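Local coordinates for protein STING-associated CdnE c-di-GMP synthase (Flavobacteriaceae, PDB 6WT8) that makes the cyclic dinucleotide c-di-GMP, probably from GTP and probably as the signal for an associated STING protein in bacterial CBASS defence, at residues I288-K291 and K292-L296; R251-K254 and N255-R258; V206-M209 and K210-K214; S238-R241 and I242-D246. One frame throughout, in Å; residues are numbered along the deposited sequence.

Contact 1: I288-K291 and K292-L296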
# COMPACT_ATOMS: atom_id res chain seq x y z
N ILE A 288 7.02 13.63 2.22
CA ILE A 288 6.88 15.07 2.01
C ILE A 288 6.24 15.71 3.24
O ILE A 288 5.28 15.18 3.81
CB ILE A 288 6.08 15.35 0.72
CG1 ILE A 288 6.84 14.80 -0.50
CG2 ILE A 288 5.85 16.86 0.50
CD1 ILE A 288 6.10 14.86 -1.84
N ASP A 289 6.76 16.87 3.66
CA ASP A 289 6.25 17.55 4.85
C ASP A 289 4.85 18.05 4.55
O ASP A 289 4.67 18.80 3.59
CB ASP A 289 7.19 18.73 5.17
CG ASP A 289 6.72 19.60 6.36
OD1 ASP A 289 5.60 19.45 6.94
OD2 ASP A 289 7.54 20.48 6.73
N VAL A 290 3.85 17.64 5.36
CA VAL A 290 2.47 18.00 5.03
C VAL A 290 2.27 19.50 4.98
O VAL A 290 1.39 19.97 4.25
CB VAL A 290 1.42 17.40 5.98
CG1 VAL A 290 1.28 15.91 5.76
CG2 VAL A 290 1.68 17.82 7.46
N LYS A 291 3.02 20.27 5.77
CA LYS A 291 2.78 21.71 5.77
C LYS A 291 3.08 22.33 4.41
O LYS A 291 2.59 23.43 4.11
CB LYS A 291 3.58 22.42 6.86
CG LYS A 291 3.15 21.95 8.22
CD LYS A 291 3.41 23.00 9.30
CE LYS A 291 2.43 22.78 10.44
NZ LYS A 291 2.61 21.40 10.97
N LYS A 292 3.88 21.66 3.59
CA LYS A 292 4.21 22.22 2.29
C LYS A 292 3.08 22.09 1.29
O LYS A 292 3.08 22.84 0.33
CB LYS A 292 5.45 21.56 1.72
CG LYS A 292 6.66 21.85 2.61
CD LYS A 292 7.89 21.16 2.08
CE LYS A 292 9.09 21.42 3.02
NZ LYS A 292 10.29 20.59 2.71
N TYR A 293 2.10 21.21 1.55
CA TYR A 293 1.11 20.98 0.52
C TYR A 293 -0.33 20.81 1.00
O TYR A 293 -1.23 20.73 0.15
CB TYR A 293 1.51 19.75 -0.32
CG TYR A 293 1.41 18.40 0.36
CD1 TYR A 293 2.47 17.88 1.10
CD2 TYR A 293 0.22 17.69 0.29
CE1 TYR A 293 2.36 16.61 1.70
CE2 TYR A 293 0.10 16.45 0.82
CZ TYR A 293 1.16 15.94 1.55
OH TYR A 293 1.01 14.69 2.15
N GLU A 294 -0.60 20.74 2.32
CA GLU A 294 -1.95 20.43 2.75
C GLU A 294 -2.99 21.48 2.36
O GLU A 294 -4.19 21.15 2.36
CB GLU A 294 -1.99 20.22 4.25
CG GLU A 294 -1.74 21.49 5.06
CD GLU A 294 -1.74 21.15 6.54
OE1 GLU A 294 -0.82 20.42 6.94
OE2 GLU A 294 -2.69 21.52 7.26
N ASP A 295 -2.58 22.70 2.00
CA ASP A 295 -3.56 23.71 1.61
C ASP A 295 -3.42 24.09 0.14
O ASP A 295 -4.03 25.07 -0.30
CB ASP A 295 -3.44 24.96 2.49
CG ASP A 295 -3.90 24.69 3.91
OD1 ASP A 295 -4.93 24.00 4.08
OD2 ASP A 295 -3.26 25.23 4.85
N LEU A 296 -2.66 23.33 -0.61
CA LEU A 296 -2.49 23.66 -2.03
C LEU A 296 -3.65 23.11 -2.86
O LEU A 296 -4.15 22.01 -2.62
CB LEU A 296 -1.19 23.06 -2.56
CG LEU A 296 0.08 23.77 -2.06
CD1 LEU A 296 1.26 23.08 -2.76
CD2 LEU A 296 0.08 25.21 -2.43
O HOH W 1 3.28 13.54 2.92
O HOH W 2 9.14 17.94 2.30
O HOH W 3 0.06 24.03 2.11

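Contact 2: R251-K254 and N255-R258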
# COMPACT_ATOMS: atom_id res chain seq x y z
N ARG A 251 -6.50 15.38 2.97
CA ARG A 251 -6.96 14.48 1.90
C ARG A 251 -6.28 14.79 0.58
O ARG A 251 -6.92 14.77 -0.49
CB ARG A 251 -8.50 14.49 1.78
CG ARG A 251 -9.14 13.99 3.08
CD ARG A 251 -10.66 13.89 3.06
NE ARG A 251 -11.34 15.20 3.06
CZ ARG A 251 -12.66 15.36 3.19
NH1 ARG A 251 -13.46 14.29 3.29
NH2 ARG A 251 -13.16 16.57 3.19
N ARG A 252 -4.96 15.03 0.64
CA ARG A 252 -4.15 15.23 -0.56
C ARG A 252 -3.11 14.14 -0.80
O ARG A 252 -2.68 13.97 -1.98
CB ARG A 252 -3.43 16.58 -0.51
CG ARG A 252 -4.43 17.72 -0.94
CD ARG A 252 -4.22 18.89 -0.11
NE ARG A 252 -4.84 20.11 -0.63
CZ ARG A 252 -5.99 20.64 -0.16
NH1 ARG A 252 -6.74 19.96 0.71
NH2 ARG A 252 -6.39 21.84 -0.60
N LEU A 253 -2.65 13.44 0.24
CA LEU A 253 -1.54 12.49 0.07
C LEU A 253 -1.91 11.40 -0.92
O LEU A 253 -1.11 11.08 -1.82
CB LEU A 253 -1.18 11.85 1.42
CG LEU A 253 -0.22 10.66 1.33
CD1 LEU A 253 1.12 11.15 0.81
CD2 LEU A 253 -0.07 10.03 2.72
N LYS A 254 -3.07 10.80 -0.77
CA LYS A 254 -3.44 9.71 -1.68
C LYS A 254 -3.58 10.19 -3.12
O LYS A 254 -3.23 9.43 -4.07
CB LYS A 254 -4.75 9.04 -1.26
CG LYS A 254 -4.55 8.26 0.05
CD LYS A 254 -5.93 7.66 0.46
CE LYS A 254 -5.89 7.02 1.82
NZ LYS A 254 -7.15 6.26 2.11
N ASN A 255 -4.05 11.42 -3.33
CA ASN A 255 -4.11 11.94 -4.69
C ASN A 255 -2.72 12.01 -5.31
O ASN A 255 -2.53 11.64 -6.48
CB ASN A 255 -4.76 13.33 -4.68
CG ASN A 255 -6.22 13.28 -4.26
OD1 ASN A 255 -6.93 12.30 -4.52
ND2 ASN A 255 -6.70 14.38 -3.68
N MSE A 256 -1.70 12.39 -4.51
CA MSE A 256 -0.32 12.43 -5.03
C MSE A 256 0.18 11.02 -5.34
O MSE A 256 0.84 10.80 -6.39
CB MSE A 256 0.67 13.12 -4.07
CG MSE A 256 0.34 14.58 -4.02
SE MSE A 256 1.79 15.62 -3.07
CE MSE A 256 2.03 14.43 -1.47
N ILE A 257 -0.14 10.06 -4.47
CA ILE A 257 0.34 8.69 -4.72
C ILE A 257 -0.25 8.15 -6.02
O ILE A 257 0.46 7.56 -6.87
CB ILE A 257 -0.05 7.81 -3.53
CG1 ILE A 257 0.88 8.17 -2.36
CG2 ILE A 257 0.11 6.28 -3.88
CD1 ILE A 257 0.47 7.55 -1.01
N ARG A 258 -1.59 8.28 -6.17
CA ARG A 258 -2.24 7.73 -7.36
C ARG A 258 -1.74 8.44 -8.61
O ARG A 258 -1.59 7.82 -9.66
CB ARG A 258 -3.77 7.84 -7.21
CG ARG A 258 -4.26 6.89 -6.10
CD ARG A 258 -5.80 6.78 -6.07
NE ARG A 258 -6.33 8.07 -5.68
CZ ARG A 258 -6.93 8.38 -4.53
NH1 ARG A 258 -7.24 7.55 -3.51
NH2 ARG A 258 -7.28 9.63 -4.37
O HOH W 4 -5.94 12.22 -1.16
O HOH W 5 -9.21 14.37 -2.09

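Contact 3: V206-M209 and K210-K214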
# COMPACT_ATOMS: atom_id res chain seq x y z
N VAL A 206 9.62 -5.25 18.88
CA VAL A 206 9.72 -4.44 20.10
C VAL A 206 8.77 -3.25 20.05
O VAL A 206 8.12 -2.93 21.06
CB VAL A 206 11.17 -3.99 20.31
CG1 VAL A 206 11.22 -3.05 21.53
CG2 VAL A 206 12.07 -5.24 20.51
N ASP A 207 8.67 -2.58 18.89
CA ASP A 207 7.76 -1.43 18.84
C ASP A 207 6.30 -1.84 19.05
O ASP A 207 5.53 -1.12 19.71
CB ASP A 207 7.96 -0.67 17.52
CG ASP A 207 9.18 0.24 17.54
OD1 ASP A 207 9.69 0.60 18.64
OD2 ASP A 207 9.64 0.58 16.44
N PHE A 208 5.90 -2.98 18.49
CA PHE A 208 4.57 -3.50 18.81
C PHE A 208 4.45 -3.80 20.31
O PHE A 208 3.45 -3.45 20.94
CB PHE A 208 4.25 -4.78 18.00
CG PHE A 208 2.98 -5.41 18.47
CD1 PHE A 208 1.76 -4.77 18.22
CD2 PHE A 208 3.01 -6.57 19.20
CE1 PHE A 208 0.59 -5.30 18.71
CE2 PHE A 208 1.85 -7.14 19.67
CZ PHE A 208 0.62 -6.52 19.44
N MSE A 209 5.43 -4.48 20.88
CA MSE A 209 5.29 -4.92 22.27
C MSE A 209 5.32 -3.73 23.22
O MSE A 209 4.76 -3.78 24.31
CB MSE A 209 6.36 -5.97 22.59
CG MSE A 209 6.09 -7.28 21.74
SE MSE A 209 7.25 -8.71 22.38
CE MSE A 209 8.86 -8.30 21.44
N LYS A 210 5.91 -2.60 22.78
CA LYS A 210 5.87 -1.37 23.60
C LYS A 210 4.52 -0.67 23.60
O LYS A 210 4.24 0.12 24.52
CB LYS A 210 6.91 -0.34 23.11
CG LYS A 210 8.35 -0.67 23.40
CD LYS A 210 9.32 0.37 22.76
CE LYS A 210 10.74 0.14 23.31
NZ LYS A 210 11.84 0.95 22.69
N THR A 211 3.69 -0.86 22.57
CA THR A 211 2.53 -0.01 22.32
C THR A 211 1.23 -0.77 22.28
O THR A 211 0.18 -0.17 22.56
CB THR A 211 2.66 0.70 20.95
OG1 THR A 211 2.81 -0.27 19.89
CG2 THR A 211 3.85 1.63 20.92
N ASN A 212 1.25 -2.05 21.87
CA ASN A 212 0.07 -2.82 21.53
C ASN A 212 -0.78 -2.15 20.45
O ASN A 212 -1.99 -2.38 20.39
CB ASN A 212 -0.74 -3.12 22.78
CG ASN A 212 0.03 -4.05 23.70
OD1 ASN A 212 0.67 -5.00 23.19
ND2 ASN A 212 0.02 -3.81 25.01
N ASP A 213 -0.13 -1.36 19.59
CA ASP A 213 -0.80 -0.80 18.41
C ASP A 213 -1.01 -1.95 17.43
O ASP A 213 -0.04 -2.51 16.92
CB ASP A 213 0.05 0.30 17.75
CG ASP A 213 0.15 1.58 18.56
OD1 ASP A 213 -0.72 1.85 19.44
OD2 ASP A 213 1.10 2.39 18.29
N LYS A 214 -2.27 -2.31 17.15
CA LYS A 214 -2.55 -3.45 16.28
C LYS A 214 -1.87 -3.32 14.91
O LYS A 214 -1.45 -4.31 14.33
CB LYS A 214 -4.06 -3.58 16.15
CG LYS A 214 -4.51 -4.74 15.33
CD LYS A 214 -6.04 -4.81 15.19
CE LYS A 214 -6.43 -5.88 14.14
NZ LYS A 214 -7.86 -5.83 13.74
O HOH W 6 11.92 0.42 19.88

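Contact 4: S238-R241 and I242-D246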
# COMPACT_ATOMS: atom_id res chain seq x y z
N SER A 238 1.82 0.04 6.98
CA SER A 238 1.71 0.90 5.81
C SER A 238 0.29 1.39 5.62
O SER A 238 0.07 2.59 5.35
CB SER A 238 2.18 0.14 4.57
OG SER A 238 3.57 -0.02 4.67
N ILE A 239 -0.68 0.50 5.75
CA ILE A 239 -2.08 0.90 5.56
C ILE A 239 -2.45 1.98 6.57
O ILE A 239 -3.00 3.03 6.21
CB ILE A 239 -3.02 -0.32 5.67
CG1 ILE A 239 -2.85 -1.20 4.45
CG2 ILE A 239 -4.46 0.13 5.90
CD1 ILE A 239 -3.37 -2.62 4.68
N GLU A 240 -2.19 1.72 7.86
CA GLU A 240 -2.58 2.68 8.87
C GLU A 240 -1.89 4.01 8.65
O GLU A 240 -2.52 5.07 8.76
CB GLU A 240 -2.28 2.11 10.26
CG GLU A 240 -2.73 3.03 11.42
CD GLU A 240 -4.25 3.08 11.61
OE1 GLU A 240 -4.70 3.90 12.44
OE2 GLU A 240 -4.98 2.31 10.94
N ARG A 241 -0.58 3.99 8.36
CA ARG A 241 0.14 5.26 8.30
C ARG A 241 -0.28 6.08 7.07
O ARG A 241 -0.38 7.31 7.18
CB ARG A 241 1.65 5.00 8.30
CG ARG A 241 2.18 4.67 9.70
CD ARG A 241 3.70 4.36 9.60
NE ARG A 241 4.15 4.19 11.00
CZ ARG A 241 5.39 3.82 11.34
NH1 ARG A 241 6.33 3.57 10.42
NH2 ARG A 241 5.68 3.72 12.65
N ILE A 242 -0.48 5.42 5.91
CA ILE A 242 -0.97 6.16 4.74
C ILE A 242 -2.36 6.73 5.01
O ILE A 242 -2.65 7.90 4.69
CB ILE A 242 -0.93 5.26 3.50
CG1 ILE A 242 0.55 5.08 3.13
CG2 ILE A 242 -1.72 5.89 2.35
CD1 ILE A 242 0.71 3.87 2.13
N ASN A 243 -3.24 5.94 5.62
CA ASN A 243 -4.59 6.45 5.89
C ASN A 243 -4.56 7.62 6.86
O ASN A 243 -5.24 8.65 6.66
CB ASN A 243 -5.48 5.31 6.39
CG ASN A 243 -5.92 4.39 5.25
OD1 ASN A 243 -5.86 4.76 4.07
ND2 ASN A 243 -6.33 3.15 5.60
N VAL A 244 -3.72 7.53 7.90
CA VAL A 244 -3.63 8.62 8.87
C VAL A 244 -3.01 9.86 8.25
O VAL A 244 -3.52 10.98 8.43
CB VAL A 244 -2.81 8.15 10.08
CG1 VAL A 244 -2.35 9.33 10.85
CG2 VAL A 244 -3.64 7.26 10.87
N LYS A 245 -1.90 9.72 7.51
CA LYS A 245 -1.30 10.91 6.97
C LYS A 245 -2.15 11.53 5.86
O LYS A 245 -2.13 12.76 5.69
CB LYS A 245 0.14 10.61 6.52
CG LYS A 245 0.83 11.93 6.25
CD LYS A 245 2.27 11.83 5.84
CE LYS A 245 3.26 12.03 6.92
NZ LYS A 245 4.28 13.02 6.32
N ASP A 246 -2.99 10.73 5.18
CA ASP A 246 -3.90 11.35 4.21
C ASP A 246 -4.85 12.29 4.94
O ASP A 246 -5.11 13.40 4.46
CB ASP A 246 -4.68 10.28 3.44
CG ASP A 246 -5.53 10.91 2.33
OD1 ASP A 246 -4.95 11.45 1.36
OD2 ASP A 246 -6.76 10.96 2.42
O HOH W 7 -6.68 2.40 8.28

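Contact 1: I288-K291 and K292-L296
The ring of Tyr293 has Val290 O over one face. Ile288 O and a water lie at its edge, in the ring plane. Ile288 CG2 comes in obliquely, 3.6 Å from Tyr293 CD1, and the two side chains cross at about a right angle. Tyr293 CG sits between the backbone N and the carbonyl carbon (chi1 71°), which turns the ring back toward Ile288 and Val290. Its OH shares the edge water with Ile288 O; Tyr293 OH is 2.7 Å from that water.

Val290 O takes two backbone bonds. Glu294 N donates to it from nearly straight ahead of the carbonyl, at 2.9 Å. Tyr293 N reaches the same Val290 O from well above the carbonyl plane, at 3.1 Å. One residue earlier, Asp289 OD1 accepts from Lys291 N at 2.9 Å, an Asx turn, and Lys292 N bonds to Asp289 O. A type I beta turn, Tyr293 to Leu296, follows. These turns lie in the loop between helices 278-287 and 300-314. Leu253 and Met256 of helix 253-266 also pack on Tyr293.

Lys292 NZ stays 4.9 Å from Asp289 OD2 and instead shares a water with Asp289 N, so direct attraction between the charges is probably modest.

Contact 2: R251-K254 and N255-R258
Arg258 folds back along the helix onto Lys254. Its CB lies 3.6 Å from Lys254 O, and its CG is nearer still, 3.4 Å from Lys254 O. CD and NE stay beside the same oxygen, NE 3.7 Å from Lys254 O. The chain bends at chi3 (-66°), which brings the guanidinium over the preceding turn. Lys254 CB then lies over one face of the group, 3.7 Å from Arg258 NH1, and Lys254 O lies on a face too, offset toward the rim. At the tip, Arg258 NH2 makes a weak bond to Asn255 OD1. The stronger partners are elsewhere: NE donates to Met55 O and NH1 to Asn96 O. An alanine here is likely to leave both of those carbonyls without this donor and to uncover Lys254 CB.

All this happens on the first turns of helix 253-266. Regular i to i+4 bonds start with Met256 N to Arg252 O and run on to Arg258 N, which meets Lys254 O almost straight (173°). Two waters link Arg251 O to Asn255. One accepts from Asn255 ND2 and donates to Arg251 O; the other accepts from Asn255 N but bonds Arg251 O only weakly.

Another side of the helix is apolar. Leu253 CG meets Ile257 CD1 at 4.0 Å, and Leu253 CD1 meets the methyl CE of selenomethionine Met256 at 4.1 Å. Cys285 of helix 278-287 packs on all three residues.

Contact 3: V206-M209 and K210-K214
Phe208 and Asn212 cross at about a right angle, with ring and amide planes 72° apart. The ring turns its edge to the chain that leaves the helix. Asp213 O lies near the ring plane, 3.2 Å from Phe208 CD1, and Lys214 CA is also at the ring edge. Phe208 CG points opposite its backbone N (chi1 172°), and this swings the ring toward that exit. Asn212 OD1 is 4.0 Å from Phe208 CZ, but its hydrogen bond goes to His143 of helix 134-146.

Val206 and Lys210 meet at a slant. The extended lysine runs past the valine, with CE 3.7 Å from Val206 CG1. Its NZ stays beyond salt-bridge range of Asp207. A water joins them instead, bonded to Asp207 OD1 at 2.6 Å and to Lys210 NZ at 2.9 Å.

Thr211 turns its hydroxyl back to the helix. OG1 donates to Asp207 O at 2.9 Å and accepts from Asp213 N at 3.1 Å, so the one oxygen ties the last turn to the outgoing chain. Phe208 O also has two donors. Asn212 N comes in nearly end-on at 2.8 Å, while Thr211 N sits high above the carbonyl plane.

Asn212 has positive phi (56°) as the chain leaves the helix. Together with the ST turn of Thr211, this marks the C-terminal end of the short helix 206-211, between strands 192-204 and 218-221.

Contact 4: S238-R241 and I242-D246
Asn243 lies alongside Ile239, the two side chains pointing the same way. Its ND2 is 3.6 Å from Ile239 CG2. The amide sits by the preceding turn, with Asn243 CG 3.4 Å from Ile239 O. Glu240 and Val244 meet one step round the helix. Val244 CG2 packs 3.2 Å from Glu240 O, and Glu240 OE1 approaches the same methyl. Ile242 CG1, opposite its own carbonyl carbon (chi1 -71°), runs back over Ser238 O at 3.4 Å.

These neighbours are four residues apart on helix 235-248, a regular alpha helix here. It has four successive i to i+4 bonds, donated by the backbone N atoms of Ile242, Asn243, Val244 and Lys245. Ile242 N meets Ser238 O nearly straight, at 169°.

A water links neighbouring polar groups: Asn243 ND2 donates to it at 2.8 Å, and it donates to Glu240 OE2 at 3.2 Å. The other end of the amide is held as well, since Asn243 OD1 accepts from Lys254 NZ of the next helix. A leucine in its place would probably leave Lys254 without this mate and break the water link to Glu240. Farther out, Arg241 NH1 bonds to Val325 O. Lys245 NZ bonds to Tyr286 O and makes a cation-pi contact with the Tyr286 ring.

In the fold
Along the chain the order is contact 3, contact 4, contact 2, contact 1. Contacts 4 and 2 lie on successive helices, 235-248 and 253-266, with centres 11 Å apart. They touch through Asp246 O and Arg251 N, 2.8 Å apart. Contact 1 lies in the loop between helices 278-287 and 300-314. Its centre is also 11 Å from that of contact 2, and Leu296 O lies 2.8 Å from Arg252 NE. Val290 of contact 1 also packs on Lys245 of contact 4. These three thus form one connected cluster, two helix segments and a loop, in the helical part of the chain. Contact 3 stands apart beside the mixed sheet, its centre 17 Å from that of contact 4, with nearest atoms about 6 Å apart.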